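Local coordinates for protein aminopeptidase C (Lactobacillus rhamnosus, PDB 4K7C) that probably acts as a cysteine aminopeptidase of the papain-like C1 family, removing residues from the amino ends of peptides, at residues A[35-48]-A[329-343]. Numbering follows the deposited sequence.
Sequences INATAENTDSKVAM and LGILDTNIYKKDDLF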
ATOM      1  N   ILE A  35     -12.783  13.179 -19.472  1.00 15.58           N
ATOM      2  CA  ILE A  35     -13.068  12.850 -20.885  1.00 14.89           C
ATOM      3  C   ILE A  35     -13.026  11.366 -21.240  1.00 14.47           C
ATOM      4  O   ILE A  35     -13.998  10.805 -21.748  1.00 15.14           O
ATOM      5  CB  ILE A  35     -12.158  13.665 -21.759  1.00 17.13           C
ATOM      6  CG1 ILE A  35     -12.555  15.135 -21.629  1.00 16.78           C
ATOM      7  CG2 ILE A  35     -12.324  13.247 -23.205  1.00 19.29           C
ATOM      8  CD1 ILE A  35     -11.519  16.050 -22.268  1.00 19.73           C
ATOM      9  N   ASN A  36     -11.876  10.746 -21.009  1.00 16.84           N
ATOM     10  CA  ASN A  36     -11.655   9.358 -21.350  1.00 15.68           C
ATOM     11  C   ASN A  36     -12.655   8.412 -20.723  1.00 16.15           C
ATOM     12  O   ASN A  36     -13.239   7.621 -21.399  1.00 14.25           O
ATOM     13  CB  ASN A  36     -10.210   8.876 -20.979  1.00 19.02           C
ATOM     14  CG  ASN A  36      -9.101   9.480 -21.900  1.00 22.59           C
ATOM     15  OD1 ASN A  36      -9.353  10.042 -22.960  1.00 22.44           O
ATOM     16  ND2 ASN A  36      -7.862   9.375 -21.446  1.00 23.32           N
ATOM     17  N   ALA A  37     -12.861   8.513 -19.416  1.00 15.57           N
ATOM     18  CA  ALA A  37     -13.732   7.618 -18.737  1.00 15.36           C
ATOM     19  C   ALA A  37     -15.168   7.876 -19.046  1.00 14.94           C
ATOM     20  O   ALA A  37     -16.002   6.984 -18.899  1.00 15.37           O
ATOM     21  CB  ALA A  37     -13.472   7.697 -17.228  1.00 16.04           C
ATOM     22  N   THR A  38     -15.495   9.084 -19.521  1.00 13.14           N
ATOM     23  CA  THR A  38     -16.892   9.343 -19.952  1.00 15.43           C
ATOM     24  C   THR A  38     -17.175   8.804 -21.364  1.00 14.54           C
ATOM     25  O   THR A  38     -18.147   8.176 -21.654  1.00 13.46           O
ATOM     26  CB  THR A  38     -17.250  10.864 -19.814  1.00 15.15           C
ATOM     27  OG1 THR A  38     -17.079  11.238 -18.440  1.00 15.35           O
ATOM     28  CG2 THR A  38     -18.697  11.042 -20.279  1.00 15.08           C
ATOM     29  N   ALA A  39     -16.217   8.972 -22.248  1.00 14.71           N
ATOM     30  CA  ALA A  39     -16.332   8.648 -23.646  1.00 15.80           C
ATOM     31  C   ALA A  39     -15.964   7.249 -24.098  1.00 16.63           C
ATOM     32  O   ALA A  39     -16.219   6.931 -25.252  1.00 16.10           O
ATOM     33  CB  ALA A  39     -15.444   9.610 -24.422  1.00 15.62           C
ATOM     34  N   GLU A  40     -15.386   6.426 -23.215  1.00 14.19           N
ATOM     35  CA  GLU A  40     -14.800   5.139 -23.634  1.00 13.35           C
ATOM     36  C   GLU A  40     -15.979   4.158 -23.952  1.00 14.08           C
ATOM     37  O   GLU A  40     -17.029   4.155 -23.301  1.00 14.51           O
ATOM     38  CB  GLU A  40     -13.836   4.620 -22.595  1.00 15.20           C
ATOM     39  CG  GLU A  40     -13.090   3.406 -23.118  1.00 16.30           C
ATOM     40  CD  GLU A  40     -11.771   3.123 -22.422  1.00 16.47           C
ATOM     41  OE1 GLU A  40     -11.365   3.977 -21.595  1.00 16.66           O
ATOM     42  OE2 GLU A  40     -11.140   2.056 -22.803  1.00 19.24           O
ATOM     43  N   ASN A  41     -15.785   3.455 -25.051  1.00 13.83           N
ATOM     44  CA  ASN A  41     -16.798   2.689 -25.769  1.00 14.41           C
ATOM     45  C   ASN A  41     -16.526   1.194 -25.690  1.00 12.73           C
ATOM     46  O   ASN A  41     -15.580   0.642 -26.318  1.00 14.76           O
ATOM     47  CB  ASN A  41     -16.704   3.169 -27.192  1.00 14.53           C
ATOM     48  CG  ASN A  41     -17.658   2.490 -28.120  1.00 16.21           C
ATOM     49  OD1 ASN A  41     -18.597   1.770 -27.763  1.00 14.37           O
ATOM     50  ND2 ASN A  41     -17.375   2.658 -29.341  1.00 15.32           N
ATOM     51  N   THR A  42     -17.418   0.517 -25.002  1.00 16.40           N
ATOM     52  CA  THR A  42     -17.352  -0.906 -24.827  1.00 17.03           C
ATOM     53  C   THR A  42     -17.510  -1.661 -26.179  1.00 17.76           C
ATOM     54  O   THR A  42     -16.964  -2.727 -26.320  1.00 19.21           O
ATOM     55  CB  THR A  42     -18.353  -1.329 -23.810  1.00 17.00           C
ATOM     56  OG1 THR A  42     -17.925  -0.783 -22.569  1.00 17.09           O
ATOM     57  CG2 THR A  42     -18.417  -2.809 -23.677  1.00 19.85           C
ATOM     58  N   ASP A  43     -18.176  -1.094 -27.159  1.00 15.84           N
ATOM     59  CA  ASP A  43     -18.242  -1.747 -28.519  1.00 16.04           C
ATOM     60  C   ASP A  43     -16.828  -1.977 -29.129  1.00 17.03           C
ATOM     61  O   ASP A  43     -16.562  -2.950 -29.829  1.00 15.92           O
ATOM     62  CB  ASP A  43     -19.027  -0.945 -29.518  1.00 17.63           C
ATOM     63  CG  ASP A  43     -20.535  -0.796 -29.123  1.00 21.93           C
ATOM     64  OD1 ASP A  43     -20.985  -1.463 -28.197  1.00 25.88           O
ATOM     65  OD2 ASP A  43     -21.230   0.058 -29.708  1.00 20.69           O
ATOM     66  N   SER A  44     -15.959  -1.018 -28.875  1.00 15.87           N
ATOM     67  CA  SER A  44     -14.566  -1.169 -29.289  1.00 16.87           C
ATOM     68  C   SER A  44     -13.898  -2.307 -28.536  1.00 17.04           C
ATOM     69  O   SER A  44     -13.123  -3.138 -29.140  1.00 17.62           O
ATOM     70  CB  SER A  44     -13.831   0.113 -29.096  1.00 18.98           C
ATOM     71  OG  SER A  44     -12.456   0.011 -29.373  1.00 18.44           O
ATOM     72  N   LYS A  45     -14.051  -2.316 -27.228  1.00 16.73           N
ATOM     73  CA  LYS A  45     -13.524  -3.442 -26.475  1.00 17.24           C
ATOM     74  C   LYS A  45     -13.956  -4.817 -27.013  1.00 18.09           C
ATOM     75  O   LYS A  45     -13.138  -5.786 -27.060  1.00 19.28           O
ATOM     76  CB  LYS A  45     -13.879  -3.324 -25.009  1.00 16.85           C
ATOM     77  CG  LYS A  45     -13.274  -2.078 -24.298  1.00 16.47           C
ATOM     78  CD  LYS A  45     -13.791  -1.903 -22.859  1.00 17.27           C
ATOM     79  CE  LYS A  45     -13.208  -0.672 -22.219  1.00 16.26           C
ATOM     80  NZ  LYS A  45     -13.723  -0.455 -20.846  1.00 17.95           N
ATOM     81  N   VAL A  46     -15.237  -4.941 -27.369  1.00 15.47           N
ATOM     82  CA  VAL A  46     -15.715  -6.163 -27.985  1.00 16.87           C
ATOM     83  C   VAL A  46     -15.004  -6.460 -29.328  1.00 18.18           C
ATOM     84  O   VAL A  46     -14.540  -7.595 -29.533  1.00 19.30           O
ATOM     85  CB  VAL A  46     -17.255  -6.174 -28.065  1.00 16.26           C
ATOM     86  CG1 VAL A  46     -17.812  -7.330 -28.886  1.00 17.50           C
ATOM     87  CG2 VAL A  46     -17.833  -6.118 -26.615  1.00 19.61           C
ATOM     88  N   ALA A  47     -14.915  -5.464 -30.195  1.00 18.28           N
ATOM     89  CA  ALA A  47     -14.320  -5.618 -31.529  1.00 18.02           C
ATOM     90  C   ALA A  47     -12.852  -5.930 -31.456  1.00 20.28           C
ATOM     91  O   ALA A  47     -12.329  -6.539 -32.349  1.00 21.60           O
ATOM     92  CB  ALA A  47     -14.559  -4.344 -32.360  1.00 16.72           C
HETATM   93  N   MSE A  48     -12.191  -5.481 -30.400  1.00 17.31           N
HETATM   94  CA  MSE A  48     -10.703  -5.515 -30.268  1.00 18.92           C
HETATM   95  C   MSE A  48     -10.220  -6.687 -29.463  1.00 19.31           C
HETATM   96  O   MSE A  48      -9.128  -6.688 -28.904  1.00 19.16           O
HETATM   97  CB  MSE A  48     -10.192  -4.208 -29.767  1.00 18.53           C
HETATM   98  CG  MSE A  48     -10.506  -3.063 -30.728  1.00 15.10           C
HETATM   99 SE   MSE A  48      -9.415  -3.309 -32.392  1.00 21.39          SE
HETATM  100  CE  MSE A  48     -10.864  -3.618 -33.669  1.00 18.11           C
ATOM    101  N   LEU A 329      -5.512  -0.633 -21.088  1.00 15.95           N
ATOM    102  CA  LEU A 329      -6.094  -1.844 -21.654  1.00 15.66           C
ATOM    103  C   LEU A 329      -5.329  -2.241 -22.923  1.00 16.89           C
ATOM    104  O   LEU A 329      -5.461  -3.334 -23.359  1.00 18.25           O
ATOM    105  CB  LEU A 329      -7.551  -1.707 -21.941  1.00 19.08           C
ATOM    106  CG  LEU A 329      -8.354  -1.504 -20.688  1.00 19.65           C
ATOM    107  CD1 LEU A 329      -9.835  -1.355 -21.053  1.00 22.04           C
ATOM    108  CD2 LEU A 329      -8.151  -2.649 -19.660  1.00 20.34           C
ATOM    109  N   GLY A 330      -4.577  -1.299 -23.476  1.00 16.69           N
ATOM    110  CA  GLY A 330      -3.839  -1.517 -24.754  1.00 15.14           C
ATOM    111  C   GLY A 330      -4.652  -1.631 -26.004  1.00 17.53           C
ATOM    112  O   GLY A 330      -4.321  -2.392 -26.867  1.00 17.60           O
ATOM    113  N   ILE A 331      -5.654  -0.770 -26.112  1.00 16.08           N
ATOM    114  CA  ILE A 331      -6.491  -0.754 -27.272  1.00 17.58           C
ATOM    115  C   ILE A 331      -6.241   0.557 -28.031  1.00 17.08           C
ATOM    116  O   ILE A 331      -6.386   1.685 -27.466  1.00 17.99           O
ATOM    117  CB  ILE A 331      -7.982  -0.825 -26.834  1.00 17.52           C
ATOM    118  CG1 ILE A 331      -8.316  -2.126 -26.140  1.00 18.94           C
ATOM    119  CG2 ILE A 331      -8.872  -0.657 -28.070  1.00 18.06           C
ATOM    120  CD1 ILE A 331      -9.662  -2.199 -25.462  1.00 19.49           C
ATOM    121  N   LEU A 332      -5.858   0.403 -29.306  1.00 15.53           N
ATOM    122  CA  LEU A 332      -5.597   1.497 -30.186  1.00 17.87           C
ATOM    123  C   LEU A 332      -6.698   1.396 -31.267  1.00 16.79           C
ATOM    124  O   LEU A 332      -6.612   0.563 -32.168  1.00 15.45           O
ATOM    125  CB  LEU A 332      -4.205   1.331 -30.808  1.00 18.16           C
ATOM    126  CG  LEU A 332      -2.995   1.062 -29.910  1.00 21.21           C
ATOM    127  CD1 LEU A 332      -1.625   0.976 -30.612  1.00 20.07           C
ATOM    128  CD2 LEU A 332      -2.925   2.108 -28.844  1.00 23.51           C
ATOM    129  N   ASP A 333      -7.747   2.191 -31.168  1.00 17.55           N
ATOM    130  CA  ASP A 333      -8.891   2.027 -32.030  1.00 16.81           C
ATOM    131  C   ASP A 333      -9.523   3.423 -32.100  1.00 18.81           C
ATOM    132  O   ASP A 333      -9.752   4.100 -31.071  1.00 18.94           O
ATOM    133  CB  ASP A 333      -9.901   0.938 -31.514  1.00 17.14           C
ATOM    134  CG  ASP A 333     -11.086   0.686 -32.455  1.00 17.30           C
ATOM    135  OD1 ASP A 333     -11.135   1.279 -33.605  1.00 17.49           O
ATOM    136  OD2 ASP A 333     -11.989  -0.083 -31.988  1.00 18.84           O
ATOM    137  N   THR A 334      -9.764   3.868 -33.344  1.00 18.08           N
ATOM    138  CA  THR A 334     -10.523   5.085 -33.601  1.00 16.70           C
ATOM    139  C   THR A 334     -11.899   5.067 -32.881  1.00 16.72           C
ATOM    140  O   THR A 334     -12.424   6.116 -32.620  1.00 19.86           O
ATOM    141  CB  THR A 334     -10.746   5.291 -35.091  1.00 17.83           C
ATOM    142  OG1 THR A 334     -11.332   4.122 -35.626  1.00 20.73           O
ATOM    143  CG2 THR A 334      -9.472   5.596 -35.793  1.00 21.70           C
ATOM    144  N   ASN A 335     -12.434   3.887 -32.559  1.00 16.48           N
ATOM    145  CA  ASN A 335     -13.721   3.763 -31.859  1.00 16.49           C
ATOM    146  C   ASN A 335     -13.625   3.651 -30.321  1.00 16.61           C
ATOM    147  O   ASN A 335     -14.708   3.599 -29.669  1.00 17.09           O
ATOM    148  CB  ASN A 335     -14.598   2.576 -32.413  1.00 15.82           C
ATOM    149  CG  ASN A 335     -14.960   2.753 -33.879  1.00 18.02           C
ATOM    150  OD1 ASN A 335     -14.979   1.737 -34.706  1.00 22.40           O
ATOM    151  ND2 ASN A 335     -15.257   3.959 -34.244  1.00 15.61           N
ATOM    152  N   ILE A 336     -12.424   3.651 -29.756  1.00 14.68           N
ATOM    153  CA  ILE A 336     -12.280   3.427 -28.305  1.00 15.11           C
ATOM    154  C   ILE A 336     -12.933   4.516 -27.492  1.00 15.36           C
ATOM    155  O   ILE A 336     -13.454   4.236 -26.390  1.00 14.78           O
ATOM    156  CB  ILE A 336     -10.844   3.055 -27.871  1.00 14.61           C
ATOM    157  CG1 ILE A 336     -10.820   2.581 -26.444  1.00 14.38           C
ATOM    158  CG2 ILE A 336      -9.900   4.278 -27.980  1.00 15.48           C
ATOM    159  CD1 ILE A 336     -11.612   1.337 -26.173  1.00 14.17           C
ATOM    160  N   TYR A 337     -12.962   5.734 -28.036  1.00 14.78           N
ATOM    161  CA  TYR A 337     -13.692   6.855 -27.444  1.00 16.53           C
ATOM    162  C   TYR A 337     -14.649   7.391 -28.450  1.00 17.44           C
ATOM    163  O   TYR A 337     -14.369   7.337 -29.633  1.00 18.41           O
ATOM    164  CB  TYR A 337     -12.773   7.991 -27.025  1.00 15.07           C
ATOM    165  CG  TYR A 337     -11.660   7.563 -26.074  1.00 16.04           C
ATOM    166  CD1 TYR A 337     -11.922   7.117 -24.790  1.00 15.90           C
ATOM    167  CD2 TYR A 337     -10.324   7.631 -26.466  1.00 15.35           C
ATOM    168  CE1 TYR A 337     -10.884   6.756 -23.943  1.00 18.00           C
ATOM    169  CE2 TYR A 337      -9.260   7.264 -25.651  1.00 15.40           C
ATOM    170  CZ  TYR A 337      -9.529   6.804 -24.371  1.00 17.26           C
ATOM    171  OH  TYR A 337      -8.535   6.429 -23.539  1.00 18.57           O
ATOM    172  N   LYS A 338     -15.784   7.917 -27.973  1.00 16.65           N
ATOM    173  CA  LYS A 338     -16.698   8.656 -28.863  1.00 17.05           C
ATOM    174  C   LYS A 338     -16.830  10.068 -28.382  1.00 14.54           C
ATOM    175  O   LYS A 338     -17.861  10.475 -27.806  1.00 14.83           O
ATOM    176  CB  LYS A 338     -18.029   7.963 -28.926  1.00 17.54           C
ATOM    177  CG  LYS A 338     -17.966   6.642 -29.607  1.00 17.68           C
ATOM    178  CD  LYS A 338     -17.721   6.739 -31.127  1.00 17.44           C
ATOM    179  CE  LYS A 338     -17.802   5.454 -31.889  1.00 18.67           C
ATOM    180  NZ  LYS A 338     -17.494   5.642 -33.360  1.00 18.34           N
ATOM    181  N   LYS A 339     -15.738  10.807 -28.542  1.00 15.16           N
ATOM    182  CA  LYS A 339     -15.724  12.192 -28.108  1.00 17.13           C
ATOM    183  C   LYS A 339     -16.619  13.120 -28.897  1.00 18.84           C
ATOM    184  O   LYS A 339     -17.277  13.962 -28.305  1.00 16.72           O
ATOM    185  CB  LYS A 339     -14.309  12.759 -28.054  1.00 17.16           C
ATOM    186  CG  LYS A 339     -13.446  12.036 -27.079  1.00 18.96           C
ATOM    187  CD  LYS A 339     -11.975  12.230 -27.370  1.00 23.52           C
ATOM    188  CE  LYS A 339     -11.115  11.524 -26.342  1.00 23.37           C
ATOM    189  NZ  LYS A 339      -9.691  11.538 -26.782  1.00 27.30           N
ATOM    190  N   ASP A 340     -16.704  12.926 -30.209  1.00 19.39           N
ATOM    191  CA  ASP A 340     -17.531  13.808 -31.069  1.00 18.59           C
ATOM    192  C   ASP A 340     -18.979  13.706 -30.596  1.00 19.28           C
ATOM    193  O   ASP A 340     -19.655  14.711 -30.435  1.00 16.59           O
ATOM    194  CB  ASP A 340     -17.425  13.462 -32.565  1.00 18.83           C
ATOM    195  CG  ASP A 340     -15.972  13.339 -33.109  1.00 23.11           C
ATOM    196  OD1 ASP A 340     -15.072  12.710 -32.436  1.00 21.42           O
ATOM    197  OD2 ASP A 340     -15.756  13.843 -34.260  1.00 20.61           O
ATOM    198  N   ASP A 341     -19.414  12.483 -30.322  1.00 15.29           N
ATOM    199  CA  ASP A 341     -20.758  12.261 -29.834  1.00 19.53           C
ATOM    200  C   ASP A 341     -20.968  12.926 -28.480  1.00 17.90           C
ATOM    201  O   ASP A 341     -21.972  13.662 -28.239  1.00 17.46           O
ATOM    202  CB  ASP A 341     -20.986  10.789 -29.541  1.00 24.34           C
ATOM    203  CG  ASP A 341     -21.243   9.941 -30.782  1.00 32.50           C
ATOM    204  OD1 ASP A 341     -21.478  10.511 -31.890  1.00 33.87           O
ATOM    205  OD2 ASP A 341     -21.256   8.683 -30.609  1.00 35.81           O
ATOM    206  N   LEU A 342     -19.994  12.765 -27.576  1.00 17.09           N
ATOM    207  CA  LEU A 342     -20.098  13.317 -26.214  1.00 17.69           C
ATOM    208  C   LEU A 342     -20.240  14.834 -26.187  1.00 16.10           C
ATOM    209  O   LEU A 342     -21.140  15.358 -25.518  1.00 16.75           O
ATOM    210  CB  LEU A 342     -18.835  12.993 -25.418  1.00 15.26           C
ATOM    211  CG  LEU A 342     -18.681  13.519 -23.996  1.00 15.45           C
ATOM    212  CD1 LEU A 342     -19.876  13.266 -23.099  1.00 15.35           C
ATOM    213  CD2 LEU A 342     -17.420  12.862 -23.375  1.00 15.29           C
ATOM    214  N   PHE A 343     -19.430  15.502 -26.997  1.00 16.03           N
ATOM    215  CA  PHE A 343     -19.414  16.944 -27.027  1.00 15.70           C
ATOM    216  C   PHE A 343     -20.291  17.594 -28.138  1.00 16.36           C
ATOM    217  O   PHE A 343     -20.271  18.836 -28.242  1.00 19.12           O
ATOM    218  CB  PHE A 343     -18.005  17.482 -27.166  1.00 16.73           C
ATOM    219  CG  PHE A 343     -17.138  17.228 -25.997  1.00 16.59           C
ATOM    220  CD1 PHE A 343     -17.222  18.048 -24.872  1.00 16.45           C
ATOM    221  CD2 PHE A 343     -16.421  16.086 -25.911  1.00 17.79           C
ATOM    222  CE1 PHE A 343     -16.462  17.845 -23.777  1.00 17.69           C
ATOM    223  CE2 PHE A 343     -15.646  15.841 -24.765  1.00 17.56           C
ATOM    224  CZ  PHE A 343     -15.641  16.737 -23.720  1.00 20.37           C
TER
HETATM  225  O   HOH W   1      -7.687  10.393 -25.098  1.00 27.22           O
HETATM  226  O   HOH W   2      -8.775   5.094 -21.219  1.00 26.21           O
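The amide of Asn36 lies almost flat over one face of the Tyr337 ring, the two planes 12° apart, with Asn36 OD1 3.5 Å from Tyr337 CZ near the rim. Glu40 N and a water sit at the edge of that ring, in its plane; this water donates to both Glu40 OE1 and Tyr337 OH, and the hydroxyl is also bonded to Ser325 of the same chain. A second water bridges Asn36 OD1 to Lys339 NZ, a link that would favour this orientation of the amide. At the Phe343 ring, Ile35 CG1 meets the edge, 4.1 Å from Phe343 CZ, while Leu342 CG, from the same helix, lies over one face near the rim.

The backbones join through a single beta bridge of Glu40 with Tyr337: Lys338 N donates to Ala39 O (2.9 Å) and Asn41 N to Ile336 O (2.8 Å). Asn41 works twice. With CG anti to the backbone N (chi1 179°), its ND2 reaches Asn335 O at 2.8 Å, while OD1 caps helix 42-47 by accepting from Asp43 N. One turn on, Ser44 OG donates to Asp333 OD2 over 2.7 Å, on the anti side and tilted 32° out of the carboxylate plane; the other oxygen, OD1, closes an Asx turn with Asn335 N and also bonds Ser400. Selenomethionine Met48 sets its CG against Ile331 CG2, and Leu342 CD2 packs 3.9 Å from Ala39 CB.

Asn36 N and Phe343 O are hydrogen-bonded to Glu171 and Arg213 of a third subunit, and Asn41 and Lys338 pack on Lys28 of a second, so subunit interfaces border the contact. The bend between helices 23-39 and 42-47, the latter N-capped by Asn41, is fastened to the Asx turn and type I turn 333-336 that follow strand 331-332 of the papain-like peptidase fold.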